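Side-chain contact in N-acetylneuraminate epimerase (Escherichia coli, PDB 2UVK), which speeds the interconversion of the alpha- and beta-anomers of N-acetylneuraminic acid in the periplasm, working as a homodimeric Kelch-repeat beta-propeller: residues Val219-Phe224 and Lys230-Ala235. Residues are numbered along the deposited sequence; the frame is centred on the assembly and turned at random.
Sequences VFELDF and KWNKLA
Leu222 lies over one face of the Trp231 indole: its CG sits 3.9 Å from the centroid of the six-membered ring and 12° off the normal, a CH-pi contact by both measures. The branches then spread across the benzo part, CD1 reaching CZ3 of Trp231 at 3.5 Å while CD2 settles above CH2. Trp231 has CG beside its backbone N (chi1 -62°), which lays the indole alongside Leu222. On the same face of the sheet, Lys233 runs extended beside Phe220, and its CG meets the ring atom CE1 of Phe220 at 3.7 Å, obliquely. Trp188 gathers this side, touching Trp231, meeting the Phe220 ring and taking a cation-pi contact from Lys233. The two strands, both in Kelch repeat 5, form the antiparallel outer hairpin of a four-stranded propeller blade, with 230-233 as its outer-edge strand. Its ladder is regular: Glu221 N to Asn232 O is 2.8 Å and nearly straight at 171°, and the return bond from Asn232 N to Glu221 O completes the hydrogen-bonded pair. On the other face, Glu221 stretches out with CG anti to its N, and Leu234 crosses it, setting CG 3.8 Å from CB of Glu221. Both leucine methyls also border the buried carboxylate, whose OE2 accepts a hydrogen bond from Trp204 NE1 on the neighbouring strand 202-206. At the Val219 end of the hairpin, Leu234 N donates to Val219 O (2.8 Å), and one water accepts from Val219 N and donates to Leu234 O, bridging the backbones.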
loop_
_atom_site.group_PDB
_atom_site.type_symbol
_atom_site.label_atom_id
_atom_site.label_comp_id
_atom_site.label_asym_id
_atom_site.label_seq_id
_atom_site.Cartn_x
_atom_site.Cartn_y
_atom_site.Cartn_z
ATOM N N VAL B 219 -0.160 15.929 -17.168
ATOM C CA VAL B 219 -1.226 15.228 -17.828
ATOM C C VAL B 219 -0.631 13.934 -18.312
ATOM O O VAL B 219 0.306 13.948 -19.106
ATOM C CB VAL B 219 -1.771 15.980 -19.038
ATOM C CG1 VAL B 219 -2.840 15.167 -19.766
ATOM C CG2 VAL B 219 -2.246 17.348 -18.607
ATOM N N PHE B 220 -1.136 12.812 -17.822
ATOM C CA PHE B 220 -0.684 11.504 -18.254
ATOM C C PHE B 220 -1.713 10.837 -19.142
ATOM O O PHE B 220 -2.904 10.926 -18.901
ATOM C CB PHE B 220 -0.404 10.614 -17.055
ATOM C CG PHE B 220 0.569 11.205 -16.082
ATOM C CD1 PHE B 220 1.925 11.189 -16.349
ATOM C CD2 PHE B 220 0.131 11.762 -14.879
ATOM C CE1 PHE B 220 2.810 11.722 -15.476
ATOM C CE2 PHE B 220 1.030 12.288 -13.975
ATOM C CZ PHE B 220 2.377 12.266 -14.271
ATOM N N GLU B 221 -1.231 10.135 -20.167
ATOM C CA GLU B 221 -2.061 9.367 -21.036
ATOM C C GLU B 221 -1.725 7.898 -20.867
ATOM O O GLU B 221 -0.554 7.476 -20.962
ATOM C CB GLU B 221 -1.781 9.799 -22.480
ATOM C CG GLU B 221 -2.642 9.164 -23.504
ATOM C CD GLU B 221 -2.232 9.654 -24.854
ATOM O OE1 GLU B 221 -1.224 9.098 -25.367
ATOM O OE2 GLU B 221 -2.858 10.643 -25.318
ATOM N N LEU B 222 -2.755 7.110 -20.652
ATOM C CA LEU B 222 -2.662 5.668 -20.654
ATOM C C LEU B 222 -3.185 5.206 -21.998
ATOM O O LEU B 222 -4.319 5.478 -22.331
ATOM C CB LEU B 222 -3.500 5.036 -19.526
ATOM C CG LEU B 222 -2.967 5.195 -18.090
ATOM C CD1 LEU B 222 -2.780 6.653 -17.641
ATOM C CD2 LEU B 222 -3.897 4.457 -17.105
ATOM N N ASP B 223 -2.332 4.507 -22.739
ATOM C CA ASP B 223 -2.635 4.034 -24.083
ATOM C C ASP B 223 -2.783 2.507 -24.064
ATOM O O ASP B 223 -1.804 1.774 -23.924
ATOM C CB ASP B 223 -1.507 4.501 -24.979
ATOM C CG ASP B 223 -1.704 4.095 -26.436
ATOM O OD1 ASP B 223 -2.579 3.256 -26.725
ATOM O OD2 ASP B 223 -0.957 4.626 -27.289
ATOM N N PHE B 224 -4.021 2.047 -24.177
ATOM C CA PHE B 224 -4.350 0.629 -24.179
ATOM C C PHE B 224 -4.486 0.061 -25.606
ATOM O O PHE B 224 -5.023 -1.028 -25.748
ATOM C CB PHE B 224 -5.705 0.392 -23.489
ATOM C CG PHE B 224 -5.717 0.650 -21.981
ATOM C CD1 PHE B 224 -5.547 -0.396 -21.101
ATOM C CD2 PHE B 224 -5.979 1.914 -21.472
ATOM C CE1 PHE B 224 -5.589 -0.182 -19.728
ATOM C CE2 PHE B 224 -6.040 2.123 -20.078
ATOM C CZ PHE B 224 -5.834 1.076 -19.241
ATOM N N LYS B 230 0.834 1.395 -22.409
ATOM C CA LYS B 230 1.865 2.401 -22.549
ATOM C C LYS B 230 1.429 3.680 -21.848
ATOM O O LYS B 230 0.295 4.111 -21.988
ATOM C CB LYS B 230 2.115 2.664 -24.038
ATOM C CG LYS B 230 3.145 3.735 -24.328
ATOM C CD LYS B 230 4.540 3.236 -24.048
ATOM C CE LYS B 230 5.550 4.345 -24.214
ATOM N NZ LYS B 230 6.913 3.894 -23.808
ATOM N N TRP B 231 2.361 4.272 -21.107
ATOM C CA TRP B 231 2.153 5.523 -20.369
ATOM C C TRP B 231 2.966 6.646 -21.005
ATOM O O TRP B 231 4.164 6.455 -21.293
ATOM C CB TRP B 231 2.639 5.368 -18.931
ATOM C CG TRP B 231 1.948 4.340 -18.130
ATOM C CD1 TRP B 231 2.064 3.003 -18.255
ATOM C CD2 TRP B 231 1.045 4.568 -17.032
ATOM N NE1 TRP B 231 1.282 2.357 -17.314
ATOM C CE2 TRP B 231 0.633 3.303 -16.561
ATOM C CE3 TRP B 231 0.540 5.721 -16.410
ATOM C CZ2 TRP B 231 -0.240 3.147 -15.468
ATOM C CZ3 TRP B 231 -0.349 5.559 -15.308
ATOM C CH2 TRP B 231 -0.737 4.282 -14.876
ATOM N N ASN B 232 2.331 7.799 -21.200
ATOM C CA ASN B 232 2.949 8.971 -21.821
ATOM C C ASN B 232 2.685 10.203 -20.978
ATOM O O ASN B 232 1.581 10.381 -20.432
ATOM C CB ASN B 232 2.335 9.227 -23.207
ATOM C CG ASN B 232 2.549 8.091 -24.178
ATOM O OD1 ASN B 232 1.585 7.541 -24.743
ATOM N ND2 ASN B 232 3.806 7.736 -24.398
ATOM N N LYS B 233 3.687 11.055 -20.855
ATOM C CA LYS B 233 3.512 12.397 -20.349
ATOM C C LYS B 233 3.120 13.296 -21.485
ATOM O O LYS B 233 3.893 13.469 -22.433
ATOM C CB LYS B 233 4.791 12.949 -19.735
ATOM C CG LYS B 233 5.086 12.467 -18.348
ATOM C CD LYS B 233 6.379 13.084 -17.846
ATOM C CE LYS B 233 6.613 12.810 -16.391
ATOM N NZ LYS B 233 7.898 13.390 -15.960
ATOM N N LEU B 234 1.944 13.881 -21.402
ATOM C CA LEU B 234 1.478 14.816 -22.388
ATOM C C LEU B 234 1.872 16.230 -21.995
ATOM O O LEU B 234 2.491 16.459 -20.956
ATOM C CB LEU B 234 -0.037 14.710 -22.617
ATOM C CG LEU B 234 -0.643 13.384 -23.065
ATOM C CD1 LEU B 234 -2.110 13.592 -23.481
ATOM C CD2 LEU B 234 0.182 12.764 -24.198
ATOM N N ALA B 235 1.503 17.196 -22.827
ATOM C CA ALA B 235 1.720 18.586 -22.484
ATOM C C ALA B 235 0.925 18.896 -21.233
ATOM O O ALA B 235 -0.202 18.438 -21.103
ATOM C CB ALA B 235 1.272 19.499 -23.618
HETATM O O HOH W 1 2.693 15.901 -18.238
#